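Local coordinates for hypothetical glycoside hydrolase (Parabacteroides distasonis, PDB 3TAW), which is of unconfirmed function but is probably a carbohydrate-active protein of the glycoside hydrolase type, built as a five-bladed beta-propeller, at residues A[11-15]-A[284-288]; A[45-51]-A[66-71]; A[162-167]-A[217-223]; A[236-242]-A[270-274]. All coordinates share one frame; numbering follows the deposited sequence. Where two conformers were deposited one is given.

Contact 1 (A[11-15]-A[284-288]); sequences AWCLD and GQALF
The first torsions of Trp12 and Gln285 carry the indole onto Leu287 and the amide to Leu14. In Trp12, CG lies between the backbone N and the carbonyl carbon (chi1 55°), which turns the indole toward strand 281-288. In Gln285, CG is opposite the carbonyl carbon (chi1 -59°). The chain then runs out extended and carries the amide to the backbone of Leu14.

The amide uses both of its ends on that one residue. OE1 of Gln285 accepts from Leu14 N at 2.9 Å, in the carbonyl plane and on a lone pair. NE2 of Gln285 donates to Leu14 O at 2.8 Å. Leu14 O lies in the amide plane, but NE2 stands 52° above the plane of the Leu14 carbonyl. OE1 of Gln285 also lies 3.3 Å from Cys13 CB.

The indole is packed on both faces. Leu287 covers one face: its CD2 lies 3.8 Å from the centroid of the five-membered ring, a CH-pi contact, and its CD1 meets Trp12 CE3 at 3.7 Å. Cys13 CB lies over the opposite face. The far rim of the ring comes edge-on to the strand backbone, with Trp12 CH2 3.6 Å from Gln285 O.

Segment 11-15 is a loop ahead of the first strand of the chain. The loop is also tied to Lys352, which forms a salt bridge with Asp15 OD1 and a hydrogen bond with Cys13 O.

The chemistry is therefore split. The buried Gln285 amide satisfies both N and O of Leu14. These two bonds fix its rotation and tell its O end from its N end. Beside this polar pair, the indole makes an apolar contact with Leu287.

Contact 2 (A[45-51]-A[66-71]); sequences WEESDTF and YRAEDN
Glu69 faces both Ser48 and Asp49, which makes a classic beta bulge at the open end of the hairpin formed by strands 49-58 and 61-69. Glu69 O accepts from Ser48 N at 3.1 Å. Glu69 N donates to Asp49 O at 2.9 Å. Further along, Phe51 and Arg67 form a hydrogen-bonded antiparallel pair and exchange two backbone bonds.

The side chains are well supplied with partners. Tyr66 OH donates to Glu46 OE1 at 2.6 Å, on the syn side, with ring and carboxylate only 8° apart in plane. Arg96 forms a salt bridge with the same oxygen. Glu46 OE2 takes a water and Thr32. On the other side of the sheet, Asp49 OD2 and Glu69 OE1 are 4.2 Å apart, and both pair with Arg79, which probably offsets their like charges. Asp49 OD2 also accepts from Ser48 OG at 2.8 Å, from above the carboxylate plane. Glu69 OE2 takes a weak, bent bond from Arg67 NH2, part of a salt bridge. The main partner of Arg67 is Asp120.

Phe51 lies alongside Arg67, pointing the same way. Its CZ sits over one face of the guanidinium, 3.4 Å from Arg67 NE, and its CE1 edge meets Glu69 OE1 at 3.5 Å.

Contact 3 (A[162-167]-A[217-223]); sequences AFEKAY and IDWDPLL. With EDO (1,2-ethanediol), chain K; EDO (1,2-ethanediol), chain L.
Pro221 lays its CG over one face of the Phe163 ring, 3.7 Å from the centroid, in a CH-pi contact. Ala162 CB lies over the opposite face. The rim of Phe163 turns toward Trp219: its CD1 is 3.5 Å from Trp219 O, near the ring plane.

Tyr167 repeats the pattern at the other end. It and Leu223 come from opposite directions, and Leu223 CD1 lies over the phenol face, 3.7 Å from the centroid. With CG opposite its carbonyl carbon (chi1 -47°), the ring is turned to let Tyr167 OH donate to Pro221 O at 2.7 Å. That oxygen lies at the ring edge, in plane.

Lys165 bends at its last torsion (chi4 68°). This brings NZ to Asp218 OD1 at 2.8 Å, a salt bridge on the syn side but 31° out of the carboxylate plane. A water joins NZ to the other carboxylate oxygen. In the backbone, Trp219 N donates to Ala162 O at 2.9 Å.

Segment 162-167 follows the outermost strand of the sheet 117-161. Segment 217-223 includes the short edge strand 220-221 of the next sheet. The contact thus joins the outer rims of two neighbouring blades, as expected in a beta-propeller.

Contact 4 (A[236-242]-A[270-274]); sequences RSGYFDS and EKGDT. With EDO (1,2-ethanediol), chain G; EDO (1,2-ethanediol), chain O; EDO (1,2-ethanediol), chain R.
Gly238 and Lys271 join two loops at a type II beta turn that runs from Arg236 to Tyr239. Gly238 N donates to Lys271 O at 2.8 Å. The bond is nearly straight at the hydrogen, but the donor stands 60° above the carbonyl plane. Ser237 CA also approaches Lys271 O, in a CA-H...O contact. The Lys271 side chain runs beside Ser237, its CD 3.7 Å from Ser237 OG, and its NZ donates to an ethanediol. Gly238 CA makes a CA-H...O contact with Gly272 O at 3.4 Å. Gly238 holds the third place of the turn with phi 92°, a value that suits glycine because no CB runs into Ser237 O.

Asp273 is the other main partner. Its CB packs 3.6 Å from Gly238 O. With CG opposite the backbone N (chi1 -173°), its carboxylate brings OD2 to a second ethanediol and a water. Ala275 N holds OD1.

The turn is braced from within its own loop. Asp241 OD1 lies in the guanidinium plane of Arg236 and accepts from both NE and NH2. Tyr239 CD2 sits over the centre of that group. Ser242 OG donates to Tyr239 O at 2.8 Å and touches Gly272 CA at 3.4 Å. Glu267 N also bonds to this hydroxyl.

Segment 236-242 leads into strand 244-254. Segment 270-274 lies between strands 257-265 and 281-288. A water also bridges the loops: it accepts from Phe240 N at 2.9 Å and donates to Asp273 OD2 at 2.7 Å.

How the contacts relate
Contacts 1 and 4 are neighbours: Gly284 CA meets Phe240 CZ at 3.6 Å, and their centres are about 19 Å apart. Contact 3 reaches the same sheet as contact 1, but its nearest atoms stay about 9 Å away. Contact 2 lies across the centre of the chain from contact 1, with about 31 Å between centres. In sequence, contacts 2, 3 and 4 follow one another, and all fall within the long span between the two segments of contact 1. The magnesium ion, at Asn355 and Phe356, is about 12 Å from the Trp12 side chain. An unidentified ligand, probably from the crystallisation liquor, lies about 5 Å from the Phe51 side chain; such molecules can mark a pocket.

Contact 1 (A[11-15]-A[284-288])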
# COMPACT_ATOMS: atom_id res chain seq x y z
N ALA A 11 5.95 -7.32 -21.73
CA ALA A 11 7.23 -7.80 -21.16
C ALA A 11 7.74 -6.94 -19.99
O ALA A 11 8.45 -7.45 -19.13
CB ALA A 11 8.30 -7.86 -22.24
N TRP A 12 7.38 -5.66 -19.97
CA TRP A 12 7.79 -4.72 -18.91
C TRP A 12 7.14 -5.00 -17.56
O TRP A 12 7.62 -4.50 -16.54
CB TRP A 12 7.44 -3.26 -19.28
CG TRP A 12 5.98 -3.05 -19.61
CD1 TRP A 12 5.41 -3.09 -20.87
CD2 TRP A 12 4.90 -2.78 -18.70
NE1 TRP A 12 4.05 -2.86 -20.78
CE2 TRP A 12 3.72 -2.65 -19.46
CE3 TRP A 12 4.82 -2.61 -17.31
CZ2 TRP A 12 2.47 -2.39 -18.88
CZ3 TRP A 12 3.58 -2.33 -16.74
CH2 TRP A 12 2.43 -2.21 -17.53
N CYS A 13 6.03 -5.74 -17.53
CA CYS A 13 5.27 -5.87 -16.29
C CYS A 13 5.83 -6.96 -15.38
O CYS A 13 6.54 -7.85 -15.81
CB CYS A 13 3.78 -6.06 -16.56
SG CYS A 13 3.26 -7.73 -16.95
N LEU A 14 5.53 -6.85 -14.09
CA LEU A 14 5.96 -7.86 -13.14
C LEU A 14 4.80 -8.83 -12.97
O LEU A 14 3.94 -8.68 -12.11
CB LEU A 14 6.38 -7.21 -11.81
CG LEU A 14 6.95 -8.18 -10.77
CD1 LEU A 14 8.24 -8.83 -11.28
CD2 LEU A 14 7.19 -7.45 -9.47
N ASP A 15 4.79 -9.83 -13.83
CA ASP A 15 3.77 -10.87 -13.80
C ASP A 15 4.44 -12.20 -13.44
O ASP A 15 5.53 -12.21 -12.86
CB ASP A 15 2.96 -10.90 -15.11
CG ASP A 15 3.80 -11.17 -16.35
OD1 ASP A 15 5.02 -11.41 -16.27
OD2 ASP A 15 3.18 -11.12 -17.44
N GLY A 284 -3.84 -4.19 -11.21
CA GLY A 284 -3.28 -3.84 -12.52
C GLY A 284 -1.87 -3.29 -12.41
O GLY A 284 -1.28 -3.22 -11.33
N GLN A 285 -1.30 -2.92 -13.55
CA GLN A 285 0.02 -2.29 -13.59
C GLN A 285 0.07 -1.20 -14.63
O GLN A 285 -0.53 -1.32 -15.69
CB GLN A 285 1.15 -3.31 -13.84
CG GLN A 285 1.18 -4.40 -12.76
CD GLN A 285 2.35 -5.32 -12.86
OE1 GLN A 285 3.39 -4.99 -13.46
NE2 GLN A 285 2.22 -6.50 -12.24
N ALA A 286 0.78 -0.13 -14.30
CA ALA A 286 1.07 0.94 -15.23
C ALA A 286 2.57 1.10 -15.37
O ALA A 286 3.33 0.69 -14.48
CB ALA A 286 0.44 2.24 -14.77
N LEU A 287 2.99 1.75 -16.45
CA LEU A 287 4.38 2.00 -16.76
C LEU A 287 4.54 3.46 -17.11
O LEU A 287 3.80 3.99 -17.95
CB LEU A 287 4.81 1.15 -17.96
CG LEU A 287 6.29 1.14 -18.31
CD1 LEU A 287 7.04 0.39 -17.17
CD2 LEU A 287 6.53 0.49 -19.69
N PHE A 288 5.48 4.14 -16.45
CA PHE A 288 5.78 5.53 -16.75
C PHE A 288 7.20 5.69 -17.27
O PHE A 288 8.08 4.88 -17.00
CB PHE A 288 5.62 6.40 -15.49
CG PHE A 288 4.20 6.48 -14.99
CD1 PHE A 288 3.36 7.45 -15.47
CD2 PHE A 288 3.71 5.56 -14.07
CE1 PHE A 288 2.04 7.52 -15.02
CE2 PHE A 288 2.38 5.64 -13.63
CZ PHE A 288 1.57 6.62 -14.12

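Contact 2 (A[45-51]-A[66-71])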
# COMPACT_ATOMS: atom_id res chain seq x y z
N TRP A 45 -6.32 -6.20 19.61
CA TRP A 45 -5.96 -5.30 18.53
C TRP A 45 -5.99 -5.93 17.15
O TRP A 45 -5.93 -5.21 16.16
CB TRP A 45 -4.58 -4.68 18.80
CG TRP A 45 -3.46 -5.65 18.81
CD1 TRP A 45 -2.99 -6.38 19.88
CD2 TRP A 45 -2.59 -5.95 17.72
NE1 TRP A 45 -1.92 -7.14 19.50
CE2 TRP A 45 -1.65 -6.90 18.17
CE3 TRP A 45 -2.52 -5.52 16.38
CZ2 TRP A 45 -0.64 -7.42 17.35
CZ3 TRP A 45 -1.52 -6.03 15.58
CH2 TRP A 45 -0.60 -6.97 16.05
N GLU A 46 -6.08 -7.25 17.07
CA GLU A 46 -6.09 -7.94 15.77
C GLU A 46 -7.18 -9.00 15.70
O GLU A 46 -7.11 -9.95 14.91
CB GLU A 46 -4.71 -8.51 15.45
CG GLU A 46 -4.12 -9.43 16.49
CD GLU A 46 -2.78 -10.00 16.08
OE1 GLU A 46 -2.35 -9.74 14.92
OE2 GLU A 46 -2.17 -10.72 16.91
N GLU A 47 -8.23 -8.79 16.48
CA GLU A 47 -9.28 -9.79 16.63
C GLU A 47 -10.20 -9.91 15.43
O GLU A 47 -10.77 -10.97 15.20
CB GLU A 47 -10.08 -9.44 17.89
CG GLU A 47 -11.25 -10.31 18.19
CD GLU A 47 -11.79 -10.00 19.57
OE1 GLU A 47 -12.25 -8.86 19.77
OE2 GLU A 47 -11.71 -10.89 20.46
N SER A 48 -10.39 -8.84 14.68
CA SER A 48 -11.43 -8.84 13.64
C SER A 48 -10.92 -9.16 12.24
O SER A 48 -11.45 -10.05 11.56
CB SER A 48 -12.15 -7.50 13.62
OG SER A 48 -13.31 -7.56 12.78
N ASP A 49 -9.91 -8.43 11.79
CA ASP A 49 -9.43 -8.54 10.41
C ASP A 49 -7.95 -8.14 10.35
O ASP A 49 -7.55 -7.24 11.06
CB ASP A 49 -10.25 -7.64 9.49
CG ASP A 49 -11.72 -8.06 9.39
OD1 ASP A 49 -12.00 -9.03 8.66
OD2 ASP A 49 -12.59 -7.42 10.04
N THR A 50 -7.18 -8.81 9.51
CA THR A 50 -5.75 -8.55 9.35
C THR A 50 -5.49 -8.54 7.85
O THR A 50 -5.59 -9.59 7.20
CB THR A 50 -4.88 -9.64 10.02
OG1 THR A 50 -5.30 -10.94 9.59
CG2 THR A 50 -4.96 -9.52 11.55
N PHE A 51 -5.17 -7.37 7.29
CA PHE A 51 -5.19 -7.22 5.84
C PHE A 51 -4.21 -6.14 5.38
O PHE A 51 -3.22 -5.91 6.08
CB PHE A 51 -6.66 -7.03 5.35
CG PHE A 51 -7.40 -5.83 5.94
CD1 PHE A 51 -7.81 -5.81 7.30
CD2 PHE A 51 -7.81 -4.79 5.13
CE1 PHE A 51 -8.50 -4.74 7.81
CE2 PHE A 51 -8.54 -3.71 5.65
CZ PHE A 51 -8.89 -3.68 6.98
N TYR A 66 1.22 -5.72 8.85
CA TYR A 66 -0.16 -5.87 8.40
C TYR A 66 -1.10 -4.90 9.10
O TYR A 66 -0.90 -4.52 10.26
CB TYR A 66 -0.63 -7.31 8.56
CG TYR A 66 -0.47 -7.90 9.95
CD1 TYR A 66 0.72 -8.52 10.34
CD2 TYR A 66 -1.51 -7.87 10.87
CE1 TYR A 66 0.87 -9.10 11.61
CE2 TYR A 66 -1.38 -8.43 12.12
CZ TYR A 66 -0.16 -9.05 12.50
OH TYR A 66 -0.02 -9.63 13.73
N ARG A 67 -2.12 -4.47 8.37
CA ARG A 67 -3.17 -3.66 8.95
C ARG A 67 -4.05 -4.55 9.78
O ARG A 67 -4.61 -5.49 9.26
CB ARG A 67 -4.00 -2.97 7.87
CG ARG A 67 -5.10 -2.09 8.44
CD ARG A 67 -5.95 -1.47 7.34
NE ARG A 67 -7.18 -0.88 7.84
CZ ARG A 67 -8.10 -0.27 7.09
NH1 ARG A 67 -7.93 -0.13 5.78
NH2 ARG A 67 -9.20 0.21 7.66
N ALA A 68 -4.14 -4.28 11.08
CA ALA A 68 -4.95 -5.09 11.98
C ALA A 68 -6.08 -4.23 12.53
O ALA A 68 -5.86 -3.09 12.92
CB ALA A 68 -4.11 -5.62 13.14
N GLU A 69 -7.28 -4.79 12.54
CA GLU A 69 -8.42 -4.09 13.10
C GLU A 69 -8.99 -4.83 14.29
O GLU A 69 -9.11 -6.06 14.28
CB GLU A 69 -9.51 -3.92 12.04
CG GLU A 69 -9.24 -2.79 11.05
CD GLU A 69 -10.39 -2.57 10.08
OE1 GLU A 69 -11.11 -3.55 9.78
OE2 GLU A 69 -10.58 -1.40 9.63
N ASP A 70 -9.32 -4.06 15.32
CA ASP A 70 -10.06 -4.60 16.45
C ASP A 70 -11.57 -4.68 16.15
O ASP A 70 -12.01 -4.35 15.04
CB ASP A 70 -9.75 -3.81 17.72
CG ASP A 70 -10.15 -2.35 17.66
OD1 ASP A 70 -11.11 -1.98 16.94
OD2 ASP A 70 -9.53 -1.57 18.40
N ASN A 71 -12.34 -5.19 17.10
CA ASN A 71 -13.79 -5.34 16.93
C ASN A 71 -14.56 -4.25 17.69
O ASN A 71 -15.67 -4.49 18.19
CB ASN A 71 -14.21 -6.75 17.40
CG ASN A 71 -15.34 -7.35 16.55
OD1 ASN A 71 -15.38 -7.19 15.34
ND2 ASN A 71 -16.26 -8.06 17.21
O HOH W 1 0.28 -11.50 16.58
O HOH W 2 -11.34 -6.38 19.42

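Contact 3 (A[162-167]-A[217-223])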
# COMPACT_ATOMS: atom_id res chain seq x y z
N ALA A 162 1.73 14.13 4.84
CA ALA A 162 2.69 14.35 3.76
C ALA A 162 2.49 15.70 3.07
O ALA A 162 3.46 16.29 2.57
CB ALA A 162 2.58 13.23 2.75
N PHE A 163 1.24 16.17 3.04
CA PHE A 163 0.91 17.43 2.33
C PHE A 163 0.52 18.57 3.29
O PHE A 163 -0.19 19.52 2.89
CB PHE A 163 -0.23 17.19 1.32
CG PHE A 163 -0.02 15.99 0.42
CD1 PHE A 163 1.22 15.70 -0.14
CD2 PHE A 163 -1.09 15.17 0.09
CE1 PHE A 163 1.38 14.61 -0.98
CE2 PHE A 163 -0.91 14.05 -0.75
CZ PHE A 163 0.31 13.78 -1.28
N GLU A 164 0.99 18.49 4.53
CA GLU A 164 0.67 19.52 5.54
C GLU A 164 1.14 20.89 5.07
O GLU A 164 0.39 21.87 5.15
CB GLU A 164 1.32 19.17 6.89
CG GLU A 164 0.91 20.11 8.05
CD GLU A 164 -0.54 19.95 8.50
OE1 GLU A 164 -1.16 18.89 8.24
OE2 GLU A 164 -1.07 20.88 9.16
N LYS A 165 2.37 20.97 4.57
CA LYS A 165 3.00 22.26 4.30
C LYS A 165 2.77 22.81 2.88
O LYS A 165 2.69 24.03 2.70
CB LYS A 165 4.51 22.20 4.56
CG LYS A 165 4.89 21.88 6.00
CD LYS A 165 6.35 22.26 6.29
CE LYS A 165 6.79 21.87 7.68
NZ LYS A 165 6.87 20.38 7.85
N ALA A 166 2.69 21.91 1.90
CA ALA A 166 2.71 22.27 0.46
C ALA A 166 1.69 23.34 0.12
O ALA A 166 0.53 23.26 0.53
CB ALA A 166 2.46 21.03 -0.41
N TYR A 167 2.14 24.33 -0.65
CA TYR A 167 1.28 25.39 -1.19
C TYR A 167 0.44 26.03 -0.08
O TYR A 167 -0.78 26.10 -0.18
CB TYR A 167 0.38 24.85 -2.29
CG TYR A 167 1.10 24.00 -3.31
CD1 TYR A 167 2.07 24.54 -4.17
CD2 TYR A 167 0.82 22.65 -3.42
CE1 TYR A 167 2.73 23.73 -5.11
CE2 TYR A 167 1.45 21.86 -4.35
CZ TYR A 167 2.40 22.38 -5.17
OH TYR A 167 3.00 21.53 -6.07
N ILE A 217 9.72 13.74 3.75
CA ILE A 217 8.65 13.96 4.73
C ILE A 217 7.65 15.01 4.29
O ILE A 217 6.46 14.80 4.48
CB ILE A 217 9.17 14.24 6.17
CG1 ILE A 217 10.09 15.45 6.23
CG2 ILE A 217 9.88 13.02 6.70
CD1 ILE A 217 10.39 15.94 7.63
N ASP A 218 8.10 16.11 3.68
CA ASP A 218 7.22 17.12 3.13
C ASP A 218 7.14 16.90 1.62
O ASP A 218 8.16 16.95 0.91
CB ASP A 218 7.75 18.50 3.43
CG ASP A 218 7.88 18.77 4.91
OD1 ASP A 218 6.87 18.62 5.65
OD2 ASP A 218 9.01 19.08 5.33
N TRP A 219 5.92 16.65 1.15
CA TRP A 219 5.66 16.31 -0.24
C TRP A 219 4.82 17.38 -0.90
O TRP A 219 3.92 17.92 -0.27
CB TRP A 219 4.96 14.96 -0.32
CG TRP A 219 5.85 13.84 0.11
CD1 TRP A 219 6.09 13.43 1.39
CD2 TRP A 219 6.65 13.00 -0.74
NE1 TRP A 219 7.00 12.39 1.39
CE2 TRP A 219 7.35 12.11 0.11
CE3 TRP A 219 6.82 12.90 -2.12
CZ2 TRP A 219 8.22 11.14 -0.39
CZ3 TRP A 219 7.71 11.94 -2.61
CH2 TRP A 219 8.39 11.08 -1.75
N ASP A 220 5.13 17.67 -2.17
CA ASP A 220 4.40 18.63 -2.99
C ASP A 220 3.65 17.90 -4.09
O ASP A 220 4.25 17.36 -5.04
CB ASP A 220 5.36 19.63 -3.64
CG ASP A 220 6.12 20.47 -2.62
OD1 ASP A 220 5.50 20.94 -1.63
OD2 ASP A 220 7.32 20.70 -2.86
N PRO A 221 2.32 17.87 -4.00
CA PRO A 221 1.50 17.24 -5.05
C PRO A 221 1.67 17.95 -6.37
O PRO A 221 1.78 19.19 -6.40
CB PRO A 221 0.08 17.41 -4.53
CG PRO A 221 0.24 17.45 -3.07
CD PRO A 221 1.48 18.29 -2.86
N LEU A 222 1.73 17.19 -7.45
CA LEU A 222 1.81 17.77 -8.78
C LEU A 222 0.46 18.40 -9.12
O LEU A 222 -0.59 17.80 -8.88
CB LEU A 222 2.17 16.70 -9.79
CG LEU A 222 3.66 16.45 -10.02
CD1 LEU A 222 4.47 16.41 -8.77
CD2 LEU A 222 3.88 15.24 -10.91
N LEU A 223 0.51 19.59 -9.71
CA LEU A 223 -0.70 20.36 -10.01
C LEU A 223 -0.84 20.65 -11.50
O LEU A 223 0.14 20.63 -12.24
CB LEU A 223 -0.70 21.70 -9.25
CG LEU A 223 -0.50 21.66 -7.74
CD1 LEU A 223 -0.49 23.11 -7.16
CD2 LEU A 223 -1.59 20.80 -7.07
C1 EDO K . -3.51 15.81 3.19
O1 EDO K . -4.53 14.88 3.47
C2 EDO K . -2.22 15.64 4.01
O2 EDO K . -1.30 14.65 3.56
C1 EDO L . -4.22 18.50 10.51
O1 EDO L . -3.00 17.90 10.04
C2 EDO L . -4.58 19.71 9.67
O2 EDO L . -3.60 20.75 9.79
O HOH W 3 4.27 18.42 4.79
O HOH W 4 9.85 19.40 7.80
O HOH W 5 4.02 19.26 2.21
O HOH W 6 4.97 23.98 -1.66

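Contact 4 (A[236-242]-A[270-274])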
# COMPACT_ATOMS: atom_id res chain seq x y z
N ARG A 236 -11.43 4.15 -15.92
CA ARG A 236 -11.77 4.14 -17.33
C ARG A 236 -12.90 3.17 -17.66
O ARG A 236 -12.93 2.03 -17.20
CB ARG A 236 -10.54 3.82 -18.16
CG ARG A 236 -9.86 2.59 -17.76
CD ARG A 236 -8.65 2.23 -18.57
NE ARG A 236 -8.07 1.03 -17.98
CZ ARG A 236 -7.10 0.28 -18.50
NH1 ARG A 236 -6.52 0.59 -19.67
NH2 ARG A 236 -6.70 -0.79 -17.82
N SER A 237 -13.82 3.65 -18.51
CA SER A 237 -14.97 2.88 -18.87
C SER A 237 -14.55 1.60 -19.57
O SER A 237 -13.69 1.64 -20.46
CB SER A 237 -15.84 3.71 -19.82
OG SER A 237 -16.78 2.89 -20.51
N GLY A 238 -15.16 0.48 -19.19
CA GLY A 238 -15.00 -0.79 -19.90
C GLY A 238 -13.89 -1.70 -19.41
O GLY A 238 -13.71 -2.81 -19.92
N TYR A 239 -13.12 -1.23 -18.42
CA TYR A 239 -12.01 -2.01 -17.88
C TYR A 239 -12.26 -2.32 -16.42
O TYR A 239 -13.15 -1.76 -15.81
CB TYR A 239 -10.68 -1.26 -18.04
CG TYR A 239 -10.27 -1.05 -19.48
CD1 TYR A 239 -10.81 -0.01 -20.25
CD2 TYR A 239 -9.35 -1.89 -20.09
CE1 TYR A 239 -10.41 0.17 -21.58
CE2 TYR A 239 -8.97 -1.73 -21.41
CZ TYR A 239 -9.49 -0.68 -22.15
OH TYR A 239 -9.09 -0.53 -23.46
N PHE A 240 -11.44 -3.21 -15.87
CA PHE A 240 -11.55 -3.62 -14.46
C PHE A 240 -11.33 -2.45 -13.51
O PHE A 240 -11.86 -2.47 -12.39
CB PHE A 240 -10.56 -4.74 -14.14
CG PHE A 240 -9.13 -4.29 -14.11
CD1 PHE A 240 -8.42 -4.17 -15.30
CD2 PHE A 240 -8.51 -3.98 -12.92
CE1 PHE A 240 -7.10 -3.74 -15.29
CE2 PHE A 240 -7.19 -3.56 -12.89
CZ PHE A 240 -6.49 -3.41 -14.09
N ASP A 241 -10.52 -1.48 -13.93
CA ASP A 241 -10.27 -0.27 -13.14
C ASP A 241 -11.12 0.90 -13.62
O ASP A 241 -10.61 1.88 -14.13
CB ASP A 241 -8.77 0.07 -13.15
CG ASP A 241 -8.18 0.27 -14.55
OD1 ASP A 241 -8.76 -0.21 -15.58
OD2 ASP A 241 -7.08 0.88 -14.62
N SER A 242 -12.42 0.77 -13.38
CA SER A 242 -13.45 1.64 -13.93
C SER A 242 -14.11 2.53 -12.88
O SER A 242 -14.82 3.48 -13.24
CB SER A 242 -14.50 0.80 -14.67
OG SER A 242 -14.81 -0.42 -13.98
N GLU A 270 -22.35 -2.38 -17.45
CA GLU A 270 -21.69 -2.32 -18.75
C GLU A 270 -20.56 -1.33 -18.85
O GLU A 270 -19.73 -1.42 -19.76
CB GLU A 270 -22.72 -2.08 -19.87
CG GLU A 270 -23.65 -3.28 -20.09
CD GLU A 270 -22.89 -4.59 -20.31
OE1 GLU A 270 -21.82 -4.56 -20.96
OE2 GLU A 270 -23.37 -5.65 -19.84
N LYS A 271 -20.48 -0.38 -17.92
CA LYS A 271 -19.38 0.59 -17.96
C LYS A 271 -18.15 0.09 -17.20
O LYS A 271 -17.13 0.77 -17.16
CB LYS A 271 -19.85 1.96 -17.49
CG LYS A 271 -20.82 2.64 -18.47
CD LYS A 271 -20.39 2.46 -19.94
CE LYS A 271 -21.33 3.19 -20.89
NZ LYS A 271 -20.85 3.22 -22.31
N GLY A 272 -18.24 -1.10 -16.61
CA GLY A 272 -17.07 -1.82 -16.11
C GLY A 272 -16.69 -2.92 -17.11
O GLY A 272 -17.14 -2.90 -18.24
N ASP A 273 -15.84 -3.85 -16.68
CA ASP A 273 -15.53 -5.04 -17.44
C ASP A 273 -16.29 -6.19 -16.80
O ASP A 273 -15.94 -6.63 -15.71
CB ASP A 273 -14.02 -5.32 -17.41
CG ASP A 273 -13.63 -6.46 -18.34
OD1 ASP A 273 -14.49 -7.32 -18.67
OD2 ASP A 273 -12.45 -6.49 -18.73
N THR A 274 -17.31 -6.69 -17.49
CA THR A 274 -18.20 -7.70 -16.92
C THR A 274 -17.55 -9.10 -16.84
O THR A 274 -18.16 -10.05 -16.31
CB THR A 274 -19.52 -7.76 -17.71
OG1 THR A 274 -19.23 -7.90 -19.10
CG2 THR A 274 -20.31 -6.47 -17.50
C1 EDO G . -15.39 7.65 -19.41
O1 EDO G . -16.31 6.75 -18.77
C2 EDO G . -14.01 7.45 -18.84
O2 EDO G . -13.55 6.21 -19.33
C1 EDO O . -10.25 -5.39 -21.42
O1 EDO O . -11.68 -5.34 -21.37
C2 EDO O . -9.79 -5.83 -22.79
O2 EDO O . -10.49 -5.06 -23.77
C1 EDO R . -23.99 5.83 -22.95
O1 EDO R . -23.40 5.35 -21.73
C2 EDO R . -22.97 5.65 -24.07
O2 EDO R . -22.37 4.35 -24.01
O HOH W 7 -10.35 -5.03 -17.88